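Local coordinates for protein GCN5 like acetylase + bromodomain (Cryptosporidium parvum, PDB 4LDF) that probably acetylates histone H3 as a GCN5-type acetyltransferase, the part present here being its bromodomain, a helical module of the kind that reads acetylated lysine, at residues Trp19-Thr24 / Trp107-Thr112; Asn84-Asn89 / Tyr98-Glu103. All coordinates share one frame; numbering follows the deposited sequence.

From the N terminus, helix 14-27 comes first and packs on the last helix, 93-110, near the end of the chain: contact 1, between 19-24 and 107-112, thus closes a long loop of 82 residues that holds helices 46-49, 56-64, 71-88 and most of 93-110. Within that loop, contact 2 closes a short one of eight residues, where the chain leaves helix 71-88 at 84-89 and comes back along helix 93-110 at 98-103. The two closures nest and do not cross. Helix 93-110 serves both, and their centres lie about 17 Å apart. Contact 1 joins the first and last helices of the bromodomain bundle, contact 2 its last two.

Contact 1: residues Trp19-Thr24 / Trp107-Thr112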
loop_
_atom_site.group_PDB
_atom_site.type_symbol
_atom_site.label_atom_id
_atom_site.label_comp_id
_atom_site.label_asym_id
_atom_site.label_seq_id
_atom_site.Cartn_x
_atom_site.Cartn_y
_atom_site.Cartn_z
ATOM N N TRP A 19 9.316 -3.229 -4.394
ATOM C CA TRP A 19 9.562 -1.779 -4.445
ATOM C C TRP A 19 8.998 -1.166 -5.734
ATOM O O TRP A 19 8.332 -0.128 -5.657
ATOM C CB TRP A 19 11.057 -1.440 -4.258
ATOM C CG TRP A 19 11.306 0.015 -3.976
ATOM C CD1 TRP A 19 11.398 0.607 -2.747
ATOM C CD2 TRP A 19 11.343 1.083 -4.941
ATOM N NE1 TRP A 19 11.567 1.966 -2.888
ATOM C CE2 TRP A 19 11.528 2.286 -4.225
ATOM C CE3 TRP A 19 11.274 1.132 -6.342
ATOM C CZ2 TRP A 19 11.590 3.532 -4.862
ATOM C CZ3 TRP A 19 11.349 2.363 -6.975
ATOM C CH2 TRP A 19 11.532 3.542 -6.242
ATOM N N GLN A 20 9.229 -1.821 -6.917
ATOM C CA GLN A 20 8.737 -1.311 -8.204
ATOM C C GLN A 20 7.213 -1.376 -8.377
ATOM O O GLN A 20 6.621 -0.528 -9.066
ATOM C CB GLN A 20 9.491 -1.925 -9.386
ATOM C CG GLN A 20 10.947 -1.454 -9.459
ATOM C CD GLN A 20 11.642 -1.912 -10.714
ATOM O OE1 GLN A 20 11.026 -2.138 -11.760
ATOM N NE2 GLN A 20 12.947 -2.036 -10.637
ATOM N N LEU A 21 6.580 -2.369 -7.742
ATOM C CA LEU A 21 5.117 -2.490 -7.707
ATOM C C LEU A 21 4.582 -1.277 -6.917
ATOM O O LEU A 21 3.641 -0.623 -7.343
ATOM C CB LEU A 21 4.722 -3.810 -7.024
ATOM C CG LEU A 21 3.257 -4.082 -6.724
ATOM C CD1 LEU A 21 2.976 -5.580 -6.754
ATOM C CD2 LEU A 21 2.844 -3.529 -5.361
ATOM N N LEU A 22 5.206 -0.987 -5.792
ATOM C CA LEU A 22 4.840 0.113 -4.908
ATOM C C LEU A 22 5.073 1.446 -5.597
ATOM O O LEU A 22 4.232 2.328 -5.485
ATOM C CB LEU A 22 5.595 0.023 -3.592
ATOM C CG LEU A 22 5.175 -1.106 -2.638
ATOM C CD1 LEU A 22 6.264 -1.331 -1.604
ATOM C CD2 LEU A 22 3.837 -0.794 -1.939
ATOM N N ASP A 23 6.174 1.555 -6.368
ATOM C CA ASP A 23 6.478 2.735 -7.175
ATOM C C ASP A 23 5.415 2.904 -8.263
ATOM O O ASP A 23 4.877 3.989 -8.382
ATOM C CB ASP A 23 7.911 2.715 -7.754
ATOM C CG ASP A 23 8.391 4.091 -8.208
ATOM O OD1 ASP A 23 8.915 4.193 -9.331
ATOM O OD2 ASP A 23 8.197 5.075 -7.450
ATOM N N THR A 24 5.044 1.822 -8.978
ATOM C CA THR A 24 3.969 1.885 -9.978
ATOM C C THR A 24 2.677 2.381 -9.319
ATOM O O THR A 24 2.026 3.293 -9.848
ATOM C CB THR A 24 3.747 0.509 -10.655
ATOM O OG1 THR A 24 4.863 0.251 -11.488
ATOM C CG2 THR A 24 2.469 0.473 -11.529
ATOM N N TRP A 107 -3.431 -5.205 -8.452
ATOM C CA TRP A 107 -3.562 -6.663 -8.274
ATOM C C TRP A 107 -2.950 -7.483 -9.428
ATOM O O TRP A 107 -2.245 -8.445 -9.113
ATOM C CB TRP A 107 -4.987 -7.104 -7.881
ATOM C CG TRP A 107 -5.044 -7.819 -6.554
ATOM C CD1 TRP A 107 -5.474 -9.098 -6.326
ATOM C CD2 TRP A 107 -4.673 -7.286 -5.268
ATOM N NE1 TRP A 107 -5.345 -9.410 -4.993
ATOM C CE2 TRP A 107 -4.876 -8.312 -4.316
ATOM C CE3 TRP A 107 -4.132 -6.055 -4.835
ATOM C CZ2 TRP A 107 -4.559 -8.145 -2.955
ATOM C CZ3 TRP A 107 -3.879 -5.875 -3.484
ATOM C CH2 TRP A 107 -4.087 -6.914 -2.562
ATOM N N PRO A 108 -3.119 -7.117 -10.733
ATOM C CA PRO A 108 -2.425 -7.869 -11.801
ATOM C C PRO A 108 -0.898 -7.919 -11.608
ATOM O O PRO A 108 -0.312 -8.980 -11.805
ATOM C CB PRO A 108 -2.767 -7.080 -13.072
ATOM C CG PRO A 108 -4.039 -6.410 -12.776
ATOM C CD PRO A 108 -3.953 -6.043 -11.317
ATOM N N MET A 109 -0.259 -6.784 -11.238
ATOM C CA MET A 109 1.201 -6.719 -11.022
ATOM C C MET A 109 1.613 -7.582 -9.823
ATOM O O MET A 109 2.676 -8.182 -9.856
ATOM C CB MET A 109 1.664 -5.258 -10.815
ATOM C CG MET A 109 3.178 -5.090 -10.765
ATOM S SD MET A 109 3.686 -3.366 -10.844
ATOM C CE MET A 109 5.400 -3.584 -11.253
ATOM N N LEU A 110 0.775 -7.653 -8.777
ATOM C CA LEU A 110 1.046 -8.451 -7.567
ATOM C C LEU A 110 1.198 -9.951 -7.884
ATOM O O LEU A 110 1.984 -10.621 -7.233
ATOM C CB LEU A 110 -0.067 -8.208 -6.512
ATOM C CG LEU A 110 0.102 -8.778 -5.104
ATOM C CD1 LEU A 110 1.298 -8.167 -4.386
ATOM C CD2 LEU A 110 -1.135 -8.530 -4.280
ATOM N N GLN A 111 0.491 -10.452 -8.913
ATOM C CA GLN A 111 0.542 -11.864 -9.356
ATOM C C GLN A 111 1.897 -12.218 -9.957
ATOM O O GLN A 111 2.266 -13.390 -9.936
ATOM C CB GLN A 111 -0.567 -12.188 -10.407
ATOM C CG GLN A 111 -1.983 -11.695 -10.073
ATOM C CD GLN A 111 -2.451 -12.162 -8.728
ATOM O OE1 GLN A 111 -2.398 -13.360 -8.409
ATOM N NE2 GLN A 111 -2.843 -11.222 -7.877
ATOM N N THR A 112 2.611 -11.217 -10.522
ATOM C CA THR A 112 3.902 -11.423 -11.207
ATOM C C THR A 112 5.122 -11.458 -10.263
ATOM O O THR A 112 6.213 -11.790 -10.713
ATOM C CB THR A 112 4.107 -10.410 -12.357
ATOM O OG1 THR A 112 4.455 -9.127 -11.819
ATOM C CG2 THR A 112 2.896 -10.292 -13.275
#
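M109 lays its thioether along the flank of helix 14-27, over the backbone of L21: SD comes within 3.6 Å of L21 CA, and the terminal CE methyl lies close to the same carbon. With CG anti to the backbone N (chi1 -173°) and the chain extended beyond it, the methionine reaches straight across the gap between the helices. L21 runs the opposite way alongside it, M109 CG lying 4.0 Å from L21 CD1. That methyl ends against the far backbone, 3.6 Å from L110 CA, and also meets the L110 side chain, where the two CD1 methyls of L21 and L110 are 3.9 Å apart. T24 borders the sulfur obliquely, its OG1 3.9 Å from M109 SD. No hydrogen bond spans the two segments; the join is made by van der Waals contact. On its own segment, M109 O accepts from both N and OG1 of T112, tying T112 back to M109. L21 and L110 are buried and both pack on F74 of helix 71-88, while I106, one turn before L110, also touches L21 and T24, so the contact lies where helices 14-27, 71-88 and 93-110 converge.

Contact 2: residues Asn84-Asn89 / Tyr98-Glu103; sequences NCRFYN and YANQLE
R86 reaches from helix 71-88 across to helix 93-110 and meets A99, N100 and, one turn beyond A99, E103. Its CG stands anti to the carbonyl carbon (chi1 -71°), and a bend at chi3 turns the guanidinium toward E103. NH2 makes the straighter bond of a salt bridge, 2.8 Å to E103 OE2 with an N-H...O angle of 163°. The oxygen lies almost in the guanidinium plane, at its edge, and is approached nearly along its C-O axis. The E103 chain, extended beyond CG, crosses the arginine at about a right angle, with carboxylate and guanidinium planes 51° apart. NH1 adds a weak second bond to the same OE2, so one carboxylate oxygen receives both terminal nitrogens. From N100, OD1 approaches the guanidinium obliquely, 2.8 Å from R86 NH1 in a weak, bent hydrogen bond; it also lies 3.2 Å from R86 CD. Closer to the backbones, the A99 methyl packs against the stem of R86, CB 4.0 Å from R86 CG, and against C85 SG at 4.3 Å. D83 forms a further salt bridge to R86 NH2, so the guanidinium is shared between an acid of its own helix and one of helix 93-110, which probably limits its rotation. At the C-terminal end of helix 71-88, N89 ND2 folds back to C85 O, which also accepts from N89 N. The short helical axes run antiparallel, 10.2 Å apart at closest approach. This is the antiparallel pairing of the last two helices of a bromodomain's left-handed four-helix bundle, near the end of the bundle where such domains bind acetyl-lysine; a glycerol, probably from the crystallisation liquor, lies by C85 and bonds to N89 ND2, which is consistent with a pocket there.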
loop_
_atom_site.group_PDB
_atom_site.type_symbol
_atom_site.label_atom_id
_atom_site.label_comp_id
_atom_site.label_asym_id
_atom_site.label_seq_id
_atom_site.Cartn_x
_atom_site.Cartn_y
_atom_site.Cartn_z
ATOM N N ASN A 84 -7.811 -0.679 5.630
ATOM C CA ASN A 84 -7.722 0.407 6.630
ATOM C C ASN A 84 -8.437 1.646 6.129
ATOM O O ASN A 84 -9.227 2.212 6.873
ATOM C CB ASN A 84 -6.254 0.772 6.947
ATOM C CG ASN A 84 -5.528 -0.208 7.829
ATOM O OD1 ASN A 84 -6.121 -1.110 8.413
ATOM N ND2 ASN A 84 -4.225 -0.026 7.972
ATOM N N CYS A 85 -8.181 2.044 4.860
ATOM C CA CYS A 85 -8.791 3.217 4.238
ATOM C C CYS A 85 -10.301 3.111 4.264
ATOM O O CYS A 85 -10.976 4.027 4.771
ATOM C CB CYS A 85 -8.276 3.425 2.815
ATOM S SG CYS A 85 -8.861 4.962 2.036
ATOM N N ARG A 86 -10.823 1.955 3.759
ATOM C CA ARG A 86 -12.251 1.633 3.667
ATOM C C ARG A 86 -12.900 1.491 5.033
ATOM O O ARG A 86 -14.046 1.890 5.183
ATOM C CB ARG A 86 -12.498 0.417 2.760
ATOM C CG ARG A 86 -12.249 0.723 1.251
ATOM C CD ARG A 86 -12.640 -0.429 0.339
ATOM N NE ARG A 86 -11.792 -1.598 0.583
ATOM C CZ ARG A 86 -10.849 -2.047 -0.239
ATOM N NH1 ARG A 86 -10.664 -1.477 -1.432
ATOM N NH2 ARG A 86 -10.101 -3.082 0.110
ATOM N N PHE A 87 -12.162 0.971 6.052
ATOM C CA PHE A 87 -12.697 0.858 7.410
ATOM C C PHE A 87 -12.835 2.265 8.015
ATOM O O PHE A 87 -13.921 2.617 8.481
ATOM C CB PHE A 87 -11.806 -0.031 8.284
ATOM C CG PHE A 87 -12.309 -0.251 9.690
ATOM C CD1 PHE A 87 -12.990 -1.412 10.028
ATOM C CD2 PHE A 87 -12.038 0.675 10.701
ATOM C CE1 PHE A 87 -13.429 -1.626 11.347
ATOM C CE2 PHE A 87 -12.490 0.464 12.009
ATOM C CZ PHE A 87 -13.167 -0.690 12.322
ATOM N N TYR A 88 -11.753 3.074 7.997
ATOM C CA TYR A 88 -11.771 4.444 8.542
ATOM C C TYR A 88 -12.876 5.312 7.901
ATOM O O TYR A 88 -13.551 6.079 8.604
ATOM C CB TYR A 88 -10.393 5.137 8.404
ATOM C CG TYR A 88 -10.428 6.567 8.902
ATOM C CD1 TYR A 88 -10.416 6.851 10.264
ATOM C CD2 TYR A 88 -10.552 7.634 8.014
ATOM C CE1 TYR A 88 -10.500 8.161 10.730
ATOM C CE2 TYR A 88 -10.675 8.948 8.471
ATOM C CZ TYR A 88 -10.617 9.208 9.829
ATOM O OH TYR A 88 -10.702 10.503 10.282
ATOM N N ASN A 89 -13.033 5.182 6.574
ATOM C CA ASN A 89 -14.012 5.906 5.753
ATOM C C ASN A 89 -15.389 5.249 5.670
ATOM O O ASN A 89 -16.283 5.785 4.989
ATOM C CB ASN A 89 -13.438 6.213 4.358
ATOM C CG ASN A 89 -12.299 7.195 4.406
ATOM O OD1 ASN A 89 -12.509 8.374 4.628
ATOM N ND2 ASN A 89 -11.063 6.737 4.197
ATOM N N TYR A 98 -11.000 5.561 -4.426
ATOM C CA TYR A 98 -9.602 5.446 -4.825
ATOM C C TYR A 98 -9.078 4.062 -4.421
ATOM O O TYR A 98 -8.488 3.376 -5.253
ATOM C CB TYR A 98 -8.724 6.538 -4.191
ATOM C CG TYR A 98 -9.041 7.980 -4.533
ATOM C CD1 TYR A 98 -9.677 8.315 -5.728
ATOM C CD2 TYR A 98 -8.637 9.017 -3.698
ATOM C CE1 TYR A 98 -9.952 9.645 -6.055
ATOM C CE2 TYR A 98 -8.885 10.353 -4.024
ATOM C CZ TYR A 98 -9.533 10.662 -5.211
ATOM O OH TYR A 98 -9.805 11.973 -5.523
ATOM N N ALA A 99 -9.319 3.651 -3.154
ATOM C CA ALA A 99 -8.895 2.357 -2.616
ATOM C C ALA A 99 -9.298 1.181 -3.500
ATOM O O ALA A 99 -8.472 0.293 -3.708
ATOM C CB ALA A 99 -9.429 2.155 -1.204
ATOM N N ASN A 100 -10.563 1.165 -3.995
ATOM C CA ASN A 100 -11.144 0.135 -4.871
ATOM C C ASN A 100 -10.478 0.180 -6.260
ATOM O O ASN A 100 -10.057 -0.854 -6.784
ATOM C CB ASN A 100 -12.687 0.336 -4.986
ATOM C CG ASN A 100 -13.468 -0.084 -3.753
ATOM O OD1 ASN A 100 -12.951 -0.729 -2.857
ATOM N ND2 ASN A 100 -14.743 0.229 -3.697
ATOM N N GLN A 101 -10.341 1.396 -6.814
ATOM C CA GLN A 101 -9.700 1.655 -8.101
ATOM C C GLN A 101 -8.243 1.209 -8.085
ATOM O O GLN A 101 -7.843 0.462 -8.971
ATOM C CB GLN A 101 -9.805 3.148 -8.470
ATOM C CG GLN A 101 -9.110 3.480 -9.793
ATOM C CD GLN A 101 -8.995 4.948 -10.057
ATOM O OE1 GLN A 101 -8.712 5.745 -9.162
ATOM N NE2 GLN A 101 -9.146 5.326 -11.316
ATOM N N LEU A 102 -7.477 1.591 -7.040
ATOM C CA LEU A 102 -6.054 1.275 -6.974
ATOM C C LEU A 102 -5.765 -0.177 -6.703
ATOM O O LEU A 102 -4.776 -0.676 -7.207
ATOM C CB LEU A 102 -5.290 2.183 -6.001
ATOM C CG LEU A 102 -5.421 3.700 -6.168
ATOM C CD1 LEU A 102 -5.122 4.394 -4.890
ATOM C CD2 LEU A 102 -4.526 4.216 -7.229
ATOM N N GLU A 103 -6.597 -0.849 -5.889
ATOM C CA GLU A 103 -6.408 -2.270 -5.586
ATOM C C GLU A 103 -6.602 -3.093 -6.851
ATOM O O GLU A 103 -5.763 -3.938 -7.154
ATOM C CB GLU A 103 -7.360 -2.720 -4.466
ATOM C CG GLU A 103 -7.002 -4.077 -3.889
ATOM C CD GLU A 103 -7.938 -4.576 -2.810
ATOM O OE1 GLU A 103 -8.292 -5.775 -2.831
ATOM O OE2 GLU A 103 -8.388 -3.747 -1.994
#